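Local coordinates for putative uncharacterized protein TTHA0988 (Thermus thermophilus, PDB 3OEP) that is of unknown function but is a KipI-KipA homologue, not an allophanate hydrolase, with two cyclophilin-like carboxyltransferase-type regions, at residues E305-R317 with P374-L386. Sequence-based numbering, arbitrary orientation.
Sequences EEIPPGQSFLWPR and PVRPGRAFPQRPL
Ser312 and Arg379 show how an irregular linker can borrow the edge of a sheet: Ser312 N donates a hydrogen bond to Arg379 O at 2.9 Å, and in return Arg379 N donates to Ser312 OG at 3.0 Å. With chi1 at 74°, OG sits between its own backbone N and carbonyl carbon, where a water also joins it to Arg376 O. Two residues along each segment, Phe381 N donates to Gly310 O at 3.0 Å. Gln311 and Ala380 thus form a single antiparallel bridge that lays the linker beside 311-315, an edge strand, within this chain, of a five-stranded antiparallel sheet. On that strand's other flank, Gly310 and Gln311 both pair with Phe293 in a G1 beta bulge. Beyond the bridge, Gln383 runs inward: its CB points toward the strand, CG lies 4.1 Å from Gly310 CA, CD comes to 3.9 Å from Pro309 CB, OE1 lies 3.9 Å from both Pro309 CB and Gly310 N, and NE2 lies 3.5 Å from both Pro309 CB and CG, the side chain crossing the proline nearly at right angles while NE2 donates to Gly295 O. Cut back to an alanine here, the side chain would probably leave the Gly295 carbonyl without this donor and Pro309 without its amide neighbour. At the other end, Pro377 CB rests against Leu314 N.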
ATOM      1  N   GLU A 305      35.783   5.409   8.342  1.00 30.17           N
ATOM      2  CA  GLU A 305      35.881   4.221   7.491  1.00 30.02           C
ATOM      3  C   GLU A 305      34.622   4.051   6.650  1.00 26.89           C
ATOM      4  O   GLU A 305      33.523   4.313   7.126  1.00 24.83           O
ATOM      5  CB  GLU A 305      36.072   2.960   8.343  1.00 30.10           C
ATOM      6  CG  GLU A 305      37.237   3.001   9.327  1.00 36.26           C
ATOM      7  CD  GLU A 305      38.606   3.000   8.662  1.00 42.20           C
ATOM      8  OE1 GLU A 305      39.589   3.313   9.364  1.00 48.37           O
ATOM      9  OE2 GLU A 305      38.711   2.687   7.456  1.00 45.98           O
ATOM     10  N   GLU A 306      34.790   3.611   5.404  1.00 25.46           N
ATOM     11  CA  GLU A 306      33.663   3.231   4.557  1.00 25.57           C
ATOM     12  C   GLU A 306      33.319   1.765   4.798  1.00 24.26           C
ATOM     13  O   GLU A 306      34.215   0.917   4.868  1.00 24.65           O
ATOM     14  CB  GLU A 306      33.981   3.449   3.071  1.00 27.41           C
ATOM     15  CG  GLU A 306      33.867   4.895   2.624  1.00 30.41           C
ATOM     16  CD  GLU A 306      34.011   5.071   1.122  1.00 37.55           C
ATOM     17  OE1 GLU A 306      34.276   4.074   0.416  1.00 43.25           O
ATOM     18  OE2 GLU A 306      33.852   6.212   0.644  1.00 38.98           O
ATOM     19  N   ILE A 307      32.022   1.476   4.913  1.00 22.38           N
ATOM     20  CA  ILE A 307      31.516   0.120   5.116  1.00 21.87           C
ATOM     21  C   ILE A 307      30.572  -0.207   3.954  1.00 20.98           C
ATOM     22  O   ILE A 307      29.471   0.347   3.878  1.00 21.67           O
ATOM     23  CB  ILE A 307      30.763  -0.005   6.462  1.00 21.59           C
ATOM     24  CG1 ILE A 307      31.683   0.377   7.631  1.00 25.00           C
ATOM     25  CG2 ILE A 307      30.219  -1.426   6.658  1.00 22.39           C
ATOM     26  CD1 ILE A 307      30.971   0.489   8.981  1.00 22.99           C
ATOM     27  N   PRO A 308      31.004  -1.083   3.031  1.00 21.15           N
ATOM     28  CA  PRO A 308      30.115  -1.445   1.928  1.00 21.31           C
ATOM     29  C   PRO A 308      28.977  -2.338   2.403  1.00 20.45           C
ATOM     30  O   PRO A 308      29.093  -2.972   3.456  1.00 19.21           O
ATOM     31  CB  PRO A 308      31.033  -2.189   0.953  1.00 24.36           C
ATOM     32  CG  PRO A 308      32.162  -2.677   1.769  1.00 25.87           C
ATOM     33  CD  PRO A 308      32.332  -1.714   2.903  1.00 23.65           C
ATOM     34  N   PRO A 309      27.870  -2.378   1.645  1.00 19.21           N
ATOM     35  CA  PRO A 309      26.730  -3.170   2.088  1.00 19.08           C
ATOM     36  C   PRO A 309      27.043  -4.661   2.107  1.00 19.56           C
ATOM     37  O   PRO A 309      27.897  -5.131   1.346  1.00 22.13           O
ATOM     38  CB  PRO A 309      25.636  -2.836   1.059  1.00 19.20           C
ATOM     39  CG  PRO A 309      26.362  -2.369  -0.146  1.00 21.17           C
ATOM     40  CD  PRO A 309      27.637  -1.740   0.335  1.00 20.27           C
ATOM     41  N   GLY A 310      26.365  -5.379   2.995  1.00 17.79           N
ATOM     42  CA  GLY A 310      26.504  -6.817   3.124  1.00 18.12           C
ATOM     43  C   GLY A 310      27.361  -7.260   4.292  1.00 18.81           C
ATOM     44  O   GLY A 310      27.851  -8.386   4.303  1.00 19.98           O
ATOM     45  N   GLN A 311      27.552  -6.393   5.282  1.00 19.28           N
ATOM     46  CA  GLN A 311      28.331  -6.782   6.448  1.00 19.56           C
ATOM     47  C   GLN A 311      27.859  -6.116   7.727  1.00 18.37           C
ATOM     48  O   GLN A 311      27.167  -5.085   7.697  1.00 16.07           O
ATOM     49  CB  GLN A 311      29.823  -6.502   6.212  1.00 20.60           C
ATOM     50  CG  GLN A 311      30.188  -5.032   6.106  1.00 22.98           C
ATOM     51  CD  GLN A 311      31.604  -4.820   5.587  1.00 27.71           C
ATOM     52  OE1 GLN A 311      31.854  -4.892   4.384  1.00 33.62           O
ATOM     53  NE2 GLN A 311      32.533  -4.555   6.493  1.00 26.67           N
ATOM     54  N   SER A 312      28.231  -6.737   8.846  1.00 17.94           N
ATOM     55  CA  SER A 312      27.927  -6.209  10.167  1.00 18.09           C
ATOM     56  C   SER A 312      29.173  -5.583  10.774  1.00 17.03           C
ATOM     57  O   SER A 312      30.305  -5.893  10.380  1.00 19.70           O
ATOM     58  CB  SER A 312      27.370  -7.297  11.089  1.00 17.38           C
ATOM     59  OG  SER A 312      28.378  -8.189  11.514  1.00 19.89           O
ATOM     60  N   PHE A 313      28.951  -4.707  11.745  1.00 15.75           N
ATOM     61  CA  PHE A 313      30.024  -3.914  12.317  1.00 16.29           C
ATOM     62  C   PHE A 313      29.675  -3.498  13.735  1.00 17.05           C
ATOM     63  O   PHE A 313      28.505  -3.507  14.124  1.00 16.22           O
ATOM     64  CB  PHE A 313      30.287  -2.678  11.441  1.00 17.63           C
ATOM     65  CG  PHE A 313      29.066  -1.828  11.193  1.00 14.65           C
ATOM     66  CD1 PHE A 313      28.216  -2.104  10.129  1.00 15.69           C
ATOM     67  CD2 PHE A 313      28.779  -0.743  12.012  1.00 16.70           C
ATOM     68  CE1 PHE A 313      27.094  -1.320   9.894  1.00 17.84           C
ATOM     69  CE2 PHE A 313      27.653   0.046  11.780  1.00 19.29           C
ATOM     70  CZ  PHE A 313      26.813  -0.246  10.720  1.00 16.36           C
ATOM     71  N   LEU A 314      30.703  -3.141  14.501  1.00 17.07           N
ATOM     72  CA  LEU A 314      30.509  -2.597  15.836  1.00 19.07           C
ATOM     73  C   LEU A 314      30.265  -1.098  15.690  1.00 17.58           C
ATOM     74  O   LEU A 314      30.992  -0.397  14.988  1.00 17.78           O
ATOM     75  CB  LEU A 314      31.726  -2.888  16.727  1.00 21.32           C
ATOM     76  CG  LEU A 314      31.616  -2.657  18.248  1.00 26.27           C
ATOM     77  CD1 LEU A 314      31.595  -1.183  18.584  1.00 33.36           C
ATOM     78  CD2 LEU A 314      30.408  -3.356  18.870  1.00 29.77           C
ATOM     79  N   TRP A 315      29.214  -0.626  16.346  1.00 16.21           N
ATOM     80  CA  TRP A 315      28.815   0.767  16.308  1.00 15.92           C
ATOM     81  C   TRP A 315      28.861   1.276  17.753  1.00 14.62           C
ATOM     82  O   TRP A 315      27.938   1.041  18.530  1.00 15.68           O
ATOM     83  CB  TRP A 315      27.425   0.853  15.688  1.00 15.41           C
ATOM     84  CG  TRP A 315      26.856   2.229  15.508  1.00 11.42           C
ATOM     85  CD1 TRP A 315      27.494   3.431  15.665  1.00 14.57           C
ATOM     86  CD2 TRP A 315      25.522   2.537  15.086  1.00 13.26           C
ATOM     87  NE1 TRP A 315      26.623   4.466  15.397  1.00 12.63           N
ATOM     88  CE2 TRP A 315      25.408   3.944  15.042  1.00 13.70           C
ATOM     89  CE3 TRP A 315      24.402   1.758  14.773  1.00 15.19           C
ATOM     90  CZ2 TRP A 315      24.223   4.587  14.677  1.00 14.84           C
ATOM     91  CZ3 TRP A 315      23.220   2.404  14.418  1.00 15.18           C
ATOM     92  CH2 TRP A 315      23.143   3.799  14.378  1.00 15.60           C
ATOM     93  N   PRO A 316      29.969   1.940  18.131  1.00 15.33           N
ATOM     94  CA  PRO A 316      30.155   2.285  19.538  1.00 15.47           C
ATOM     95  C   PRO A 316      29.300   3.451  19.997  1.00 13.88           C
ATOM     96  O   PRO A 316      28.981   4.334  19.197  1.00 14.36           O
ATOM     97  CB  PRO A 316      31.641   2.661  19.625  1.00 16.33           C
ATOM     98  CG  PRO A 316      32.262   2.171  18.374  1.00 17.41           C
ATOM     99  CD  PRO A 316      31.188   2.209  17.344  1.00 15.31           C
ATOM    100  N   ARG A 317      28.953   3.448  21.280  1.00 14.80           N
ATOM    101  CA  ARG A 317      28.187   4.524  21.894  1.00 15.27           C
ATOM    102  C   ARG A 317      28.792   5.880  21.549  1.00 16.64           C
ATOM    103  O   ARG A 317      30.008   6.068  21.646  1.00 17.19           O
ATOM    104  CB  ARG A 317      28.155   4.345  23.416  1.00 18.37           C
ATOM    105  CG  ARG A 317      27.605   5.532  24.183  1.00 19.74           C
ATOM    106  CD  ARG A 317      27.602   5.223  25.670  1.00 25.34           C
ATOM    107  NE  ARG A 317      26.471   4.378  26.028  1.00 24.90           N
ATOM    108  CZ  ARG A 317      26.401   3.600  27.105  1.00 31.17           C
ATOM    109  NH1 ARG A 317      27.414   3.521  27.966  1.00 31.60           N
ATOM    110  NH2 ARG A 317      25.300   2.885  27.317  1.00 33.73           N
ATOM    111  N   PRO A 374      22.832 -10.327  21.881  1.00 21.27           N
ATOM    112  CA  PRO A 374      24.163  -9.985  21.394  1.00 21.40           C
ATOM    113  C   PRO A 374      24.715 -10.990  20.387  1.00 21.14           C
ATOM    114  O   PRO A 374      24.492 -12.189  20.523  1.00 21.80           O
ATOM    115  CB  PRO A 374      25.016  -9.975  22.675  1.00 22.92           C
ATOM    116  CG  PRO A 374      24.264 -10.819  23.647  1.00 23.56           C
ATOM    117  CD  PRO A 374      22.824 -10.570  23.335  1.00 22.82           C
ATOM    118  N   VAL A 375      25.415 -10.479  19.379  1.00 18.63           N
ATOM    119  CA  VAL A 375      26.152 -11.300  18.426  1.00 20.13           C
ATOM    120  C   VAL A 375      27.463 -10.601  18.092  1.00 19.82           C
ATOM    121  O   VAL A 375      27.575  -9.381  18.251  1.00 18.07           O
ATOM    122  CB  VAL A 375      25.352 -11.525  17.130  1.00 22.22           C
ATOM    123  CG1 VAL A 375      24.051 -12.260  17.432  1.00 25.62           C
ATOM    124  CG2 VAL A 375      25.080 -10.203  16.423  1.00 20.60           C
ATOM    125  N   ARG A 376      28.445 -11.369  17.630  1.00 18.97           N
ATOM    126  CA  ARG A 376      29.730 -10.808  17.215  1.00 19.26           C
ATOM    127  C   ARG A 376      29.580  -9.976  15.945  1.00 19.90           C
ATOM    128  O   ARG A 376      28.856 -10.373  15.033  1.00 19.96           O
ATOM    129  CB  ARG A 376      30.739 -11.915  16.921  1.00 20.36           C
ATOM    130  CG  ARG A 376      31.166 -12.720  18.114  1.00 21.09           C
ATOM    131  CD  ARG A 376      31.967 -13.916  17.664  1.00 18.42           C
ATOM    132  NE  ARG A 376      32.490 -14.690  18.788  1.00 22.39           N
ATOM    133  CZ  ARG A 376      31.772 -15.531  19.528  1.00 23.26           C
ATOM    134  NH1 ARG A 376      30.476 -15.719  19.286  1.00 25.34           N
ATOM    135  NH2 ARG A 376      32.352 -16.177  20.528  1.00 21.80           N
ATOM    136  N   PRO A 377      30.299  -8.846  15.864  1.00 19.76           N
ATOM    137  CA  PRO A 377      30.349  -8.074  14.626  1.00 19.40           C
ATOM    138  C   PRO A 377      31.271  -8.723  13.597  1.00 22.17           C
ATOM    139  O   PRO A 377      31.965  -9.697  13.905  1.00 24.64           O
ATOM    140  CB  PRO A 377      30.931  -6.736  15.081  1.00 19.97           C
ATOM    141  CG  PRO A 377      31.848  -7.104  16.185  1.00 22.13           C
ATOM    142  CD  PRO A 377      31.185  -8.270  16.894  1.00 19.04           C
ATOM    143  N   GLY A 378      31.267  -8.184  12.382  1.00 22.41           N
ATOM    144  CA  GLY A 378      32.200  -8.600  11.345  1.00 23.40           C
ATOM    145  C   GLY A 378      31.752  -9.753  10.471  1.00 24.87           C
ATOM    146  O   GLY A 378      32.578 -10.351   9.780  1.00 26.95           O
ATOM    147  N   ARG A 379      30.461 -10.086  10.496  1.00 24.61           N
ATOM    148  CA  ARG A 379      29.918 -11.066   9.558  1.00 25.43           C
ATOM    149  C   ARG A 379      29.775 -10.400   8.200  1.00 24.86           C
ATOM    150  O   ARG A 379      29.581  -9.190   8.116  1.00 23.41           O
ATOM    151  CB  ARG A 379      28.548 -11.579   9.989  1.00 27.68           C
ATOM    152  CG  ARG A 379      28.534 -12.456  11.226  1.00 34.96           C
ATOM    153  CD  ARG A 379      27.513 -13.590  11.084  1.00 43.02           C
ATOM    154  NE  ARG A 379      26.911 -13.958  12.368  1.00 49.82           N
ATOM    155  CZ  ARG A 379      25.614 -13.871  12.676  1.00 52.33           C
ATOM    156  NH1 ARG A 379      24.716 -13.436  11.796  1.00 55.76           N
ATOM    157  NH2 ARG A 379      25.204 -14.237  13.885  1.00 54.40           N
ATOM    158  N   ALA A 380      29.871 -11.192   7.138  1.00 25.44           N
ATOM    159  CA  ALA A 380      29.634 -10.681   5.792  1.00 25.91           C
ATOM    160  C   ALA A 380      29.058 -11.777   4.913  1.00 27.57           C
ATOM    161  O   ALA A 380      29.438 -12.942   5.032  1.00 27.74           O
ATOM    162  CB  ALA A 380      30.919 -10.128   5.189  1.00 26.73           C
ATOM    163  N   PHE A 381      28.134 -11.389   4.038  1.00 26.94           N
ATOM    164  CA  PHE A 381      27.542 -12.297   3.055  1.00 27.92           C
ATOM    165  C   PHE A 381      27.513 -11.565   1.716  1.00 26.44           C
ATOM    166  O   PHE A 381      27.257 -10.361   1.681  1.00 22.86           O
ATOM    167  CB  PHE A 381      26.131 -12.699   3.486  1.00 29.28           C
ATOM    168  CG  PHE A 381      25.541 -13.820   2.676  1.00 35.56           C
ATOM    169  CD1 PHE A 381      25.777 -15.147   3.022  1.00 42.02           C
ATOM    170  CD2 PHE A 381      24.752 -13.551   1.563  1.00 40.86           C
ATOM    171  CE1 PHE A 381      25.234 -16.189   2.270  1.00 45.13           C
ATOM    172  CE2 PHE A 381      24.206 -14.582   0.808  1.00 41.06           C
ATOM    173  CZ  PHE A 381      24.448 -15.904   1.162  1.00 43.99           C
ATOM    174  N   PRO A 382      27.778 -12.277   0.607  1.00 26.61           N
ATOM    175  CA  PRO A 382      27.815 -11.578  -0.672  1.00 26.81           C
ATOM    176  C   PRO A 382      26.432 -11.108  -1.106  1.00 25.89           C
ATOM    177  O   PRO A 382      25.453 -11.837  -0.949  1.00 27.43           O
ATOM    178  CB  PRO A 382      28.346 -12.647  -1.636  1.00 27.98           C
ATOM    179  CG  PRO A 382      27.894 -13.934  -1.025  1.00 30.37           C
ATOM    180  CD  PRO A 382      28.072 -13.715   0.448  1.00 30.22           C
ATOM    181  N   GLN A 383      26.348  -9.893  -1.626  1.00 25.24           N
ATOM    182  CA  GLN A 383      25.108  -9.425  -2.225  1.00 24.72           C
ATOM    183  C   GLN A 383      25.127  -9.737  -3.703  1.00 28.02           C
ATOM    184  O   GLN A 383      26.169  -9.632  -4.351  1.00 30.92           O
ATOM    185  CB  GLN A 383      24.947  -7.922  -2.052  1.00 24.10           C
ATOM    186  CG  GLN A 383      24.961  -7.465  -0.629  1.00 23.66           C
ATOM    187  CD  GLN A 383      24.270  -6.129  -0.464  1.00 23.21           C
ATOM    188  OE1 GLN A 383      23.448  -5.957   0.431  1.00 23.76           O
ATOM    189  NE2 GLN A 383      24.581  -5.184  -1.347  1.00 20.71           N
ATOM    190  N   ARG A 384      23.968 -10.098  -4.239  1.00 31.23           N
ATOM    191  CA  ARG A 384      23.807 -10.205  -5.680  1.00 33.20           C
ATOM    192  C   ARG A 384      24.121  -8.844  -6.310  1.00 32.65           C
ATOM    193  O   ARG A 384      23.797  -7.802  -5.729  1.00 29.09           O
ATOM    194  CB  ARG A 384      22.383 -10.657  -6.033  1.00 33.97           C
ATOM    195  CG  ARG A 384      21.289  -9.683  -5.634  1.00 37.02           C
ATOM    196  CD  ARG A 384      19.884 -10.270  -5.801  1.00 41.88           C
ATOM    197  NE  ARG A 384      19.572 -11.312  -4.824  1.00 46.44           N
ATOM    198  CZ  ARG A 384      18.345 -11.767  -4.560  1.00 46.87           C
ATOM    199  NH1 ARG A 384      17.283 -11.274  -5.190  1.00 46.94           N
ATOM    200  NH2 ARG A 384      18.175 -12.719  -3.648  1.00 46.01           N
ATOM    201  N   PRO A 385      24.779  -8.835  -7.480  1.00 32.77           N
ATOM    202  CA  PRO A 385      25.037  -7.536  -8.088  1.00 31.68           C
ATOM    203  C   PRO A 385      23.756  -6.885  -8.607  1.00 27.80           C
ATOM    204  O   PRO A 385      22.815  -7.580  -9.003  1.00 28.85           O
ATOM    205  CB  PRO A 385      25.984  -7.868  -9.245  1.00 33.94           C
ATOM    206  CG  PRO A 385      25.741  -9.297  -9.550  1.00 34.66           C
ATOM    207  CD  PRO A 385      25.393  -9.936  -8.243  1.00 35.21           C
ATOM    208  N   LEU A 386      23.724  -5.559  -8.571  1.00 26.73           N
ATOM    209  CA  LEU A 386      22.608  -4.798  -9.104  1.00 25.05           C
ATOM    210  C   LEU A 386      22.995  -4.350 -10.506  1.00 24.94           C
ATOM    211  O   LEU A 386      23.954  -3.599 -10.661  1.00 24.07           O
ATOM    212  CB  LEU A 386      22.331  -3.583  -8.222  1.00 23.19           C
ATOM    213  CG  LEU A 386      21.144  -2.706  -8.615  1.00 24.92           C
ATOM    214  CD1 LEU A 386      19.834  -3.464  -8.486  1.00 21.91           C
ATOM    215  CD2 LEU A 386      21.127  -1.450  -7.762  1.00 24.89           C
TER
HETATM  216  O   HOH W   1      27.030  -9.588  13.165  1.00 17.17           O